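Local structure of class D beta-lactamase (Fusobacterium nucleatum subsp. polymorphum, 4IED) at residues Phe31-Leu36 with Asn220-Ala225; Phe191-Lys196 with Gly213-Ser218; Gln16-Ile21 with Arg244-Asn249; Arg52-Ser57 with Pro149-Ala154. The protein probably hydrolyses beta-lactam antibiotics such as penicillins to substituted beta-amino acids, acting as a class D beta-lactamase. All coordinates share one frame; numbering follows the deposited sequence.

Followed from the N terminus, the chain shows how distant segments are gathered round one antiparallel sheet. Residues 16-21 wait for 244-249, so contact 3 closes the longest loop, pairing the first and last helices. Inside it, contact 1 joins strand 29-35 to strand 221-229. Two smaller loops nest within contact 1 in series: contact 4 ties the loop at 52-57 to the one at 149-154, and contact 2 then closes the hairpin of strands 192-200 and 208-216. Contacts 1 and 2 share the sheet, their centres about 9 Å apart, and contact 3 packs against it. Contact 4 touches contact 1 through A154 and contact 2 where S57 meets K196.

Contact 1: residues Phe31-Leu36 with Asn220-Ala225; sequences FVVYDL and NIYSFA
F31 to D35 run antiparallel to I221 to A225 as neighbouring strands: V32 with A225 and Y34 with S223 are hydrogen-bonded pairs, while V33 with F224 and D35 with Y222 are non-hydrogen-bonded ones. The bonds from V32 N to A225 O (2.9 Å) and from Y34 N to S223 O (2.8 Å) are nearly straight, and L36 N to I221 O carries the ladder past the strand end. One face holds V33, D35, Y222 and F224. There the two methyls of V33 divide the work, CG1 reaching Y222 CB (4.1 Å) at the edge of the tyrosine ring and CG2 reaching F224 CB (4.0 Å). The F31 ring presents its edge to A225 O, and helix 238-249 lies over this face. V32, Y34, S223 and A225 occupy the other, where helix 154-165 packs on Y34 and S223. The polar end is built differently. With CG anti to the backbone N (chi1 175°), D35 reaches towards N220, whose ND2 gives OD1 of D35 a bond of 2.9 Å. The acceptor lies in the plane of the N220 amide, yet the donor stands 59° out of the carboxylate plane, and the two side chains meet at about a right angle. OD1 of N220 accepts I221 N and also K37 N, which fixes the amide's rotation. The carboxylate has a further partner, N38 ND2, at OD2; D35 and N38 are seen to bind magnesium in a crystal structure of this protein, though none is bound to them here. Such a network should keep the carboxylate oriented and probably ionised, suited to taking up a cation.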
# COMPACT_ATOMS: atom_id res chain seq x y z
N PHE A 31 -11.07 3.78 -7.98
CA PHE A 31 -10.83 4.40 -6.69
C PHE A 31 -11.95 3.97 -5.74
O PHE A 31 -13.11 3.99 -6.09
CB PHE A 31 -10.85 5.91 -6.94
CG PHE A 31 -10.45 6.84 -5.75
CD1 PHE A 31 -9.85 6.41 -4.61
CD2 PHE A 31 -10.80 8.21 -5.84
CE1 PHE A 31 -9.52 7.31 -3.62
CE2 PHE A 31 -10.52 9.11 -4.79
CZ PHE A 31 -9.90 8.60 -3.73
N VAL A 32 -11.57 3.46 -4.57
CA VAL A 32 -12.49 3.08 -3.52
C VAL A 32 -12.13 3.77 -2.26
O VAL A 32 -10.99 3.76 -1.88
CB VAL A 32 -12.40 1.54 -3.29
CG1 VAL A 32 -13.39 1.09 -2.26
CG2 VAL A 32 -12.65 0.83 -4.61
N VAL A 33 -13.15 4.32 -1.61
CA VAL A 33 -13.02 4.87 -0.28
C VAL A 33 -14.09 4.21 0.60
O VAL A 33 -15.25 4.23 0.26
CB VAL A 33 -13.14 6.38 -0.22
CG1 VAL A 33 -13.16 6.88 1.26
CG2 VAL A 33 -12.07 7.06 -1.08
N TYR A 34 -13.67 3.67 1.76
CA TYR A 34 -14.58 3.10 2.79
C TYR A 34 -14.65 4.10 3.92
O TYR A 34 -13.60 4.47 4.50
CB TYR A 34 -14.15 1.75 3.29
CG TYR A 34 -15.03 1.17 4.41
CD1 TYR A 34 -16.33 0.80 4.15
CD2 TYR A 34 -14.56 1.08 5.74
CE1 TYR A 34 -17.14 0.32 5.18
CE2 TYR A 34 -15.34 0.59 6.73
CZ TYR A 34 -16.60 0.16 6.45
OH TYR A 34 -17.45 -0.30 7.43
N ASP A 35 -15.87 4.53 4.21
CA ASP A 35 -16.19 5.41 5.35
C ASP A 35 -16.68 4.58 6.50
O ASP A 35 -17.78 4.04 6.42
CB ASP A 35 -17.25 6.40 4.81
CG ASP A 35 -17.82 7.36 5.86
OD1 ASP A 35 -17.84 7.01 7.11
OD2 ASP A 35 -18.41 8.39 5.45
N LEU A 36 -15.84 4.46 7.51
CA LEU A 36 -16.11 3.55 8.65
C LEU A 36 -17.40 3.99 9.39
O LEU A 36 -18.28 3.18 9.72
CB LEU A 36 -14.95 3.52 9.63
CG LEU A 36 -15.20 2.70 10.89
CD1 LEU A 36 -15.44 1.23 10.62
CD2 LEU A 36 -14.01 2.88 11.79
N ASN A 220 -13.77 9.54 12.60
CA ASN A 220 -13.93 8.63 11.51
C ASN A 220 -12.58 8.15 10.96
O ASN A 220 -11.51 8.63 11.34
CB ASN A 220 -14.73 9.34 10.39
CG ASN A 220 -15.50 8.40 9.49
OD1 ASN A 220 -15.32 7.19 9.55
ND2 ASN A 220 -16.43 8.98 8.68
N ILE A 221 -12.66 7.11 10.15
CA ILE A 221 -11.48 6.55 9.41
C ILE A 221 -11.95 6.26 8.01
O ILE A 221 -12.92 5.56 7.80
CB ILE A 221 -10.93 5.23 9.98
CG1 ILE A 221 -10.60 5.41 11.45
CG2 ILE A 221 -9.73 4.80 9.20
CD1 ILE A 221 -10.17 4.17 12.18
N TYR A 222 -11.23 6.85 7.02
CA TYR A 222 -11.50 6.66 5.59
C TYR A 222 -10.40 5.86 5.01
O TYR A 222 -9.28 6.34 4.91
CB TYR A 222 -11.61 8.02 4.87
CG TYR A 222 -12.61 8.97 5.47
CD1 TYR A 222 -12.21 9.78 6.54
CD2 TYR A 222 -13.91 9.12 4.96
CE1 TYR A 222 -13.04 10.69 7.14
CE2 TYR A 222 -14.77 9.98 5.65
CZ TYR A 222 -14.34 10.76 6.71
OH TYR A 222 -15.22 11.67 7.40
N SER A 223 -10.68 4.59 4.65
CA SER A 223 -9.64 3.75 4.08
C SER A 223 -9.79 3.82 2.56
O SER A 223 -10.90 3.92 2.03
CB SER A 223 -9.84 2.32 4.50
OG SER A 223 -9.55 2.21 5.91
N PHE A 224 -8.68 3.84 1.86
CA PHE A 224 -8.75 4.11 0.40
C PHE A 224 -7.69 3.32 -0.34
O PHE A 224 -6.66 2.88 0.12
CB PHE A 224 -8.55 5.59 0.09
CG PHE A 224 -7.15 6.10 0.39
CD1 PHE A 224 -6.11 5.99 -0.57
CD2 PHE A 224 -6.89 6.72 1.60
CE1 PHE A 224 -4.86 6.45 -0.29
CE2 PHE A 224 -5.61 7.18 1.86
CZ PHE A 224 -4.61 7.02 0.92
N ALA A 225 -8.06 3.09 -1.62
CA ALA A 225 -7.17 2.59 -2.71
C ALA A 225 -7.52 3.13 -4.08
O ALA A 225 -8.69 3.05 -4.46
CB ALA A 225 -7.22 1.07 -2.75

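Contact 2: residues Phe191-Lys196 with Gly213-Ser218; sequences FILHGK and GWIETS
Strand pairing reinforced by a buried aromatic stack joins F191-K196 to G213-S218, the two arms of the hairpin 192-200/208-216 in the beta-lactamase sheet. The ladder is antiparallel. I192 with E216 and H194 with W214 form the hydrogen-bonded pairs, the straightest bond being H194 N to W214 O (2.9 Å), and W214 N returns a bond to H194 O. Between and beyond these lie the non-hydrogen-bonded pairs L193 with I215 and G195 with G213, the two glycines approaching to 3.8 Å between their CA atoms. On the face shared by H194 and W214 the rings lie almost flat on one another, their planes 13° apart. This is an offset stack, with the imidazole and five-membered indole centroids 4.3 Å apart, while CB of H194 sits over the middle of the indole's six-membered ring (3.6 Å to its centroid), a CH-pi contact. The imidazole and indole nitrogens come near without bonding. W214 can lie over its partner because its CG sits between the backbone N and carbonyl carbon (chi1 69°). The other face is apolar: L193 CD1 meets I215 CG1 at 3.7 Å, and I215 CG2 reaches F191 CB at the same distance. Strand 184-187 adjoins 192-200 on one flank, and strand 221-229 adjoins 208-216 on the other. W214 also packs against helix 154-165, while I215 meets F247 of helix 238-249, which places the hairpin between helices on the two faces of the sheet.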
# COMPACT_ATOMS: atom_id res chain seq x y z
N PHE A 191 -6.71 15.78 10.84
CA PHE A 191 -6.65 14.48 10.17
C PHE A 191 -5.21 13.99 10.21
O PHE A 191 -4.27 14.78 10.36
CB PHE A 191 -7.08 14.62 8.66
CG PHE A 191 -6.12 15.37 7.84
CD1 PHE A 191 -5.14 14.71 7.13
CD2 PHE A 191 -6.25 16.73 7.67
CE1 PHE A 191 -4.23 15.44 6.40
CE2 PHE A 191 -5.30 17.48 6.95
CZ PHE A 191 -4.34 16.80 6.29
N ILE A 192 -5.03 12.68 10.05
CA ILE A 192 -3.70 12.08 9.81
C ILE A 192 -3.87 11.07 8.64
O ILE A 192 -4.74 10.18 8.66
CB ILE A 192 -3.14 11.41 11.08
CG1 ILE A 192 -1.73 10.95 10.79
CG2 ILE A 192 -3.98 10.36 11.63
CD1 ILE A 192 -1.03 10.54 12.04
N LEU A 193 -3.04 11.29 7.62
CA LEU A 193 -2.99 10.50 6.40
C LEU A 193 -1.82 9.53 6.53
O LEU A 193 -0.70 9.94 6.79
CB LEU A 193 -2.75 11.41 5.24
CG LEU A 193 -2.41 10.79 3.89
CD1 LEU A 193 -3.51 9.90 3.35
CD2 LEU A 193 -1.95 11.82 2.85
N HIS A 194 -2.14 8.24 6.38
CA HIS A 194 -1.20 7.14 6.24
C HIS A 194 -1.35 6.53 4.82
O HIS A 194 -2.42 6.52 4.21
CB HIS A 194 -1.57 6.04 7.18
CG HIS A 194 -1.48 6.40 8.64
ND1 HIS A 194 -2.40 7.11 9.37
CD2 HIS A 194 -0.57 5.93 9.51
CE1 HIS A 194 -1.98 7.15 10.64
NE2 HIS A 194 -0.91 6.38 10.74
N GLY A 195 -0.23 6.08 4.28
CA GLY A 195 -0.34 5.36 2.98
C GLY A 195 0.97 4.93 2.41
O GLY A 195 2.03 5.03 3.08
N LYS A 196 0.85 4.25 1.24
CA LYS A 196 2.00 3.72 0.51
C LYS A 196 1.69 3.77 -0.98
O LYS A 196 0.63 3.34 -1.40
CB LYS A 196 2.30 2.30 0.94
CG LYS A 196 3.48 1.64 0.26
CD LYS A 196 4.81 2.17 0.74
CE LYS A 196 6.02 1.71 -0.02
NZ LYS A 196 6.23 2.43 -1.26
N GLY A 213 -4.11 3.56 1.48
CA GLY A 213 -3.87 4.06 2.85
C GLY A 213 -5.18 4.31 3.57
O GLY A 213 -6.21 3.74 3.27
N TRP A 214 -5.11 5.21 4.52
CA TRP A 214 -6.26 5.68 5.22
C TRP A 214 -6.00 7.05 5.85
O TRP A 214 -4.88 7.48 6.01
CB TRP A 214 -6.72 4.70 6.34
CG TRP A 214 -5.74 4.63 7.51
CD1 TRP A 214 -5.89 5.29 8.72
CD2 TRP A 214 -4.61 3.74 7.65
NE1 TRP A 214 -4.86 4.90 9.55
CE2 TRP A 214 -4.03 4.02 8.91
CE3 TRP A 214 -3.96 2.89 6.79
CZ2 TRP A 214 -2.89 3.35 9.34
CZ3 TRP A 214 -2.86 2.22 7.22
CH2 TRP A 214 -2.27 2.49 8.44
N ILE A 215 -7.11 7.68 6.25
CA ILE A 215 -7.12 9.00 6.91
C ILE A 215 -8.00 8.81 8.14
O ILE A 215 -9.17 8.45 8.06
CB ILE A 215 -7.66 10.15 6.06
CG1 ILE A 215 -6.81 10.34 4.86
CG2 ILE A 215 -7.62 11.45 6.86
CD1 ILE A 215 -7.32 11.38 3.90
N GLU A 216 -7.39 9.11 9.31
CA GLU A 216 -8.13 9.12 10.59
C GLU A 216 -8.41 10.57 10.96
O GLU A 216 -7.48 11.41 10.99
CB GLU A 216 -7.40 8.36 11.71
CG GLU A 216 -8.28 8.34 12.94
CD GLU A 216 -8.04 7.21 13.93
OE1 GLU A 216 -8.81 7.13 14.92
OE2 GLU A 216 -7.17 6.34 13.78
N THR A 217 -9.64 10.84 11.32
CA THR A 217 -10.09 12.13 11.83
C THR A 217 -10.56 11.96 13.27
O THR A 217 -10.34 10.89 13.81
CB THR A 217 -11.17 12.69 10.96
OG1 THR A 217 -12.34 11.85 11.07
CG2 THR A 217 -10.75 12.76 9.47
N SER A 218 -11.09 13.02 13.88
CA SER A 218 -11.46 12.93 15.27
C SER A 218 -12.53 11.89 15.51
O SER A 218 -12.67 11.38 16.64
CB SER A 218 -11.95 14.33 15.78
OG SER A 218 -13.15 14.68 15.11

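Contact 3: residues Gln16-Ile21 with Arg244-Asn249; sequences QFMKEI and REYFKN
F17 and N249 each place CG anti to the backbone N, at -169° for F17, and their side chains thereby slide past each other in opposite directions. The amide ends up over one face of the phenyl ring with the planes only 8° apart. The two groups are stacked, with CG of N249 above the ring centre. The closest approach falls at the rim, where F17 CE2 lies 3.4 Å from N249 CB, while OD1 of N249 is 3.6 Å from F17 CG and its ND2 is 3.7 Å from F17 CE1. The same phenyl turns its edge to the backbone of the last helix, near Y246 CA. M18 takes an extended chain beyond CG, which carries CE over a face of the Y246 ring, 3.8 Å from the centroid. It is a CH-pi contact and part of a Met-aromatic pair in which SD, more oblique, is 5.1 Å from that centroid. No hydrogen bond crosses the contact. The axes of segments 16-21 and 244-249 approach to 10.4 Å at 142°, within helices 16-25 and 238-249 from the two ends of the chain, the terminal helix pair of the beta-lactamase fold resting on one face of the central sheet. M18 and Y246 both reach V33 on that sheet, M18 also touching F31, so this deeper half of the contact is buried. F17 and N249 lie farther out, where N249 is exposed to solvent.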
# COMPACT_ATOMS: atom_id res chain seq x y z
N GLN A 16 -19.92 10.63 -8.00
CA GLN A 16 -19.91 11.52 -9.14
C GLN A 16 -18.70 12.43 -9.15
O GLN A 16 -18.23 12.76 -10.21
CB GLN A 16 -21.26 12.28 -9.18
CG GLN A 16 -22.43 11.38 -9.61
CD GLN A 16 -22.16 10.58 -10.93
OE1 GLN A 16 -22.12 11.14 -12.07
NE2 GLN A 16 -21.96 9.26 -10.77
N PHE A 17 -18.22 12.87 -7.99
CA PHE A 17 -17.01 13.65 -7.97
C PHE A 17 -15.78 12.83 -8.41
O PHE A 17 -14.96 13.26 -9.24
CB PHE A 17 -16.76 14.24 -6.57
CG PHE A 17 -15.68 15.26 -6.57
CD1 PHE A 17 -15.84 16.42 -7.33
CD2 PHE A 17 -14.49 15.03 -5.99
CE1 PHE A 17 -14.85 17.32 -7.41
CE2 PHE A 17 -13.51 15.97 -6.03
CZ PHE A 17 -13.66 17.07 -6.82
N MET A 18 -15.70 11.60 -7.96
CA MET A 18 -14.59 10.78 -8.47
C MET A 18 -14.67 10.64 -10.00
O MET A 18 -13.67 10.68 -10.72
CB MET A 18 -14.63 9.40 -7.85
CG MET A 18 -14.39 9.36 -6.37
SD MET A 18 -14.40 7.68 -5.77
CE MET A 18 -14.00 7.96 -4.06
N LYS A 19 -15.87 10.35 -10.51
CA LYS A 19 -16.07 10.26 -11.97
C LYS A 19 -15.56 11.50 -12.70
O LYS A 19 -14.83 11.37 -13.69
CB LYS A 19 -17.56 9.97 -12.25
CG LYS A 19 -17.84 9.90 -13.74
CD LYS A 19 -19.31 9.68 -13.92
CE LYS A 19 -19.56 9.66 -15.42
NZ LYS A 19 -20.92 9.29 -15.80
N GLU A 20 -15.89 12.68 -12.19
CA GLU A 20 -15.49 13.92 -12.84
C GLU A 20 -13.97 14.06 -12.85
O GLU A 20 -13.42 14.47 -13.89
CB GLU A 20 -16.08 15.17 -12.23
CG GLU A 20 -15.27 16.47 -12.56
CD GLU A 20 -14.84 16.78 -14.06
OE1 GLU A 20 -14.17 17.84 -14.20
OE2 GLU A 20 -15.13 16.06 -15.12
N ILE A 21 -13.29 13.75 -11.73
CA ILE A 21 -11.84 13.95 -11.71
C ILE A 21 -11.18 13.00 -12.71
O ILE A 21 -10.29 13.39 -13.45
CB ILE A 21 -11.24 13.92 -10.30
CG1 ILE A 21 -11.31 12.53 -9.72
CG2 ILE A 21 -11.98 14.85 -9.37
CD1 ILE A 21 -10.17 11.65 -10.22
N ARG A 244 -6.01 13.20 -2.85
CA ARG A 244 -6.15 14.46 -2.07
C ARG A 244 -7.26 15.30 -2.58
O ARG A 244 -7.95 15.98 -1.83
CB ARG A 244 -4.79 15.18 -2.09
CG ARG A 244 -3.73 14.60 -1.23
CD ARG A 244 -2.39 15.31 -1.29
NE ARG A 244 -1.48 14.83 -0.27
CZ ARG A 244 -1.40 15.36 0.94
NH1 ARG A 244 -2.19 16.33 1.34
NH2 ARG A 244 -0.53 14.82 1.80
N GLU A 245 -7.53 15.33 -3.90
CA GLU A 245 -8.59 16.20 -4.43
C GLU A 245 -9.93 15.69 -3.88
O GLU A 245 -10.79 16.47 -3.48
CB GLU A 245 -8.54 16.24 -5.98
CG GLU A 245 -7.41 17.14 -6.49
CD GLU A 245 -7.30 17.37 -7.99
OE1 GLU A 245 -8.36 17.48 -8.65
OE2 GLU A 245 -6.09 17.53 -8.44
N TYR A 246 -10.16 14.38 -3.86
CA TYR A 246 -11.40 13.86 -3.32
C TYR A 246 -11.52 14.21 -1.84
O TYR A 246 -12.60 14.67 -1.37
CB TYR A 246 -11.46 12.31 -3.47
CG TYR A 246 -12.62 11.68 -2.73
CD1 TYR A 246 -13.86 11.73 -3.28
CD2 TYR A 246 -12.47 11.09 -1.50
CE1 TYR A 246 -15.01 11.24 -2.65
CE2 TYR A 246 -13.61 10.61 -0.81
CZ TYR A 246 -14.85 10.67 -1.41
OH TYR A 246 -15.99 10.15 -0.80
N PHE A 247 -10.47 13.99 -1.05
CA PHE A 247 -10.57 14.27 0.41
C PHE A 247 -10.66 15.76 0.73
O PHE A 247 -11.27 16.11 1.74
CB PHE A 247 -9.51 13.55 1.18
CG PHE A 247 -9.76 12.08 1.32
CD1 PHE A 247 -10.83 11.64 2.14
CD2 PHE A 247 -8.96 11.16 0.74
CE1 PHE A 247 -11.14 10.35 2.24
CE2 PHE A 247 -9.27 9.79 0.88
CZ PHE A 247 -10.32 9.41 1.67
N LYS A 248 -10.23 16.63 -0.20
CA LYS A 248 -10.43 18.08 -0.01
C LYS A 248 -11.91 18.38 -0.32
O LYS A 248 -12.55 19.18 0.44
CB LYS A 248 -9.50 18.86 -0.92
CG LYS A 248 -8.07 18.95 -0.34
CD LYS A 248 -7.06 19.67 -1.16
CE LYS A 248 -6.76 19.10 -2.56
NZ LYS A 248 -5.91 20.00 -3.33
N ASN A 249 -12.51 17.75 -1.34
CA ASN A 249 -13.92 17.93 -1.71
C ASN A 249 -14.90 17.61 -0.57
O ASN A 249 -15.90 18.26 -0.40
CB ASN A 249 -14.26 17.04 -2.92
CG ASN A 249 -15.69 17.25 -3.40
OD1 ASN A 249 -16.55 16.37 -3.28
ND2 ASN A 249 -15.93 18.36 -3.99

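Contact 4: residues Arg52-Ser57 with Pro149-Ala154; sequences RFYPAS and PLKISA
F53 and I152 fasten the two loops with a single antiparallel bridge, F53 N to I152 O and I152 N to F53 O both at 2.9 Å, the first almost perfectly straight (178°). The tightly enclosed part lies beside it on the inner flank, where P55, L150 and I152 are buried. P55 lays CB against I152 CG2 (3.8 Å), and its CG lies 4.1 Å from L150 CD2, the two side chains crossing at about a right angle, with Y132 touching both P55 and I152. From P55 the first loop runs on to S57, whose OG bonds the carboxylated lysine at position 60. Y54, K151 and R52, by contrast, are partly exposed toward solvent. There the extended chain of K151 runs alongside Y54, with CE 3.7 Å from Y54 CE1, and L150 O lies at the ring's edge, 3.4 Å from CD1 of Y54. R52 sets its CB against K151 CB (3.6 Å), and its chain runs past S153 N to a salt bridge with E156. S153 begins helix 154-165: its OG caps that helix while its N bonds E156 OE1, a capping box. One carboxylate thus serves both the helix start and R52, which would probably favour its charged form.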
# COMPACT_ATOMS: atom_id res chain seq x y z
N ARG A 52 -8.09 -7.80 -9.58
CA ARG A 52 -6.84 -7.99 -8.90
C ARG A 52 -5.65 -7.66 -9.82
O ARG A 52 -5.61 -8.07 -10.99
CB ARG A 52 -6.68 -9.43 -8.40
CG ARG A 52 -7.66 -9.79 -7.32
CD ARG A 52 -7.40 -11.20 -6.90
NE ARG A 52 -8.13 -11.59 -5.69
CZ ARG A 52 -8.35 -12.82 -5.34
NH1 ARG A 52 -8.07 -13.85 -6.11
NH2 ARG A 52 -8.93 -13.07 -4.17
N PHE A 53 -4.70 -6.90 -9.24
CA PHE A 53 -3.45 -6.47 -9.93
C PHE A 53 -2.28 -6.75 -9.04
O PHE A 53 -2.36 -6.80 -7.72
CB PHE A 53 -3.42 -4.94 -10.30
CG PHE A 53 -4.56 -4.51 -11.21
CD1 PHE A 53 -4.45 -4.76 -12.57
CD2 PHE A 53 -5.69 -3.82 -10.74
CE1 PHE A 53 -5.48 -4.35 -13.43
CE2 PHE A 53 -6.70 -3.40 -11.53
CZ PHE A 53 -6.61 -3.68 -12.90
N TYR A 54 -1.08 -6.86 -9.61
CA TYR A 54 0.15 -6.97 -8.78
C TYR A 54 0.15 -5.77 -7.81
O TYR A 54 -0.06 -4.65 -8.28
CB TYR A 54 1.42 -6.93 -9.62
CG TYR A 54 1.51 -7.84 -10.82
CD1 TYR A 54 0.88 -9.08 -10.88
CD2 TYR A 54 2.22 -7.43 -11.88
CE1 TYR A 54 0.98 -9.89 -12.00
CE2 TYR A 54 2.41 -8.21 -12.97
CZ TYR A 54 1.74 -9.39 -13.07
OH TYR A 54 1.89 -10.22 -14.22
N PRO A 55 0.43 -6.00 -6.52
CA PRO A 55 0.40 -4.84 -5.61
C PRO A 55 1.60 -3.99 -5.66
O PRO A 55 1.59 -2.81 -5.20
CB PRO A 55 0.35 -5.51 -4.23
CG PRO A 55 1.01 -6.86 -4.47
CD PRO A 55 0.58 -7.28 -5.84
N ALA A 56 2.68 -4.45 -6.28
CA ALA A 56 3.93 -3.67 -6.25
C ALA A 56 4.27 -3.21 -4.93
O ALA A 56 4.07 -3.92 -3.93
CB ALA A 56 3.93 -2.53 -7.25
N SER A 57 4.89 -2.04 -4.80
CA SER A 57 5.36 -1.71 -3.46
C SER A 57 4.31 -1.41 -2.37
O SER A 57 4.67 -1.21 -1.23
CB SER A 57 6.34 -0.53 -3.48
OG SER A 57 7.47 -0.67 -4.32
N PRO A 149 3.29 -13.83 -9.13
CA PRO A 149 1.90 -14.07 -9.37
C PRO A 149 0.95 -13.45 -8.39
O PRO A 149 -0.30 -13.50 -8.62
CB PRO A 149 1.80 -15.55 -9.30
CG PRO A 149 2.83 -15.94 -8.30
CD PRO A 149 3.98 -15.00 -8.53
N LEU A 150 1.44 -12.77 -7.34
CA LEU A 150 0.48 -12.19 -6.36
C LEU A 150 -0.30 -11.06 -7.00
O LEU A 150 0.21 -10.19 -7.72
CB LEU A 150 1.27 -11.63 -5.19
CG LEU A 150 0.45 -11.07 -3.96
CD1 LEU A 150 -0.43 -12.16 -3.41
CD2 LEU A 150 1.41 -10.58 -2.90
N LYS A 151 -1.60 -11.04 -6.71
CA LYS A 151 -2.49 -9.96 -7.19
C LYS A 151 -3.53 -9.70 -6.08
O LYS A 151 -3.91 -10.60 -5.30
CB LYS A 151 -3.24 -10.36 -8.45
CG LYS A 151 -2.39 -10.61 -9.70
CD LYS A 151 -3.31 -11.02 -10.82
CE LYS A 151 -2.49 -11.20 -12.07
NZ LYS A 151 -3.39 -11.64 -13.15
N ILE A 152 -3.96 -8.44 -5.98
CA ILE A 152 -4.94 -7.92 -5.06
C ILE A 152 -5.73 -6.80 -5.65
O ILE A 152 -5.20 -6.06 -6.49
CB ILE A 152 -4.28 -7.54 -3.70
CG1 ILE A 152 -5.31 -7.29 -2.62
CG2 ILE A 152 -3.36 -6.36 -3.89
CD1 ILE A 152 -4.76 -7.10 -1.16
N SER A 153 -7.03 -6.70 -5.31
CA SER A 153 -7.85 -5.64 -5.84
C SER A 153 -7.90 -4.41 -4.95
O SER A 153 -7.54 -4.48 -3.80
CB SER A 153 -9.27 -6.15 -6.14
OG SER A 153 -9.95 -6.35 -4.88
N ALA A 154 -8.35 -3.29 -5.52
CA ALA A 154 -8.51 -2.06 -4.72
C ALA A 154 -9.47 -2.36 -3.57
O ALA A 154 -9.23 -1.91 -2.48
CB ALA A 154 -8.98 -0.87 -5.61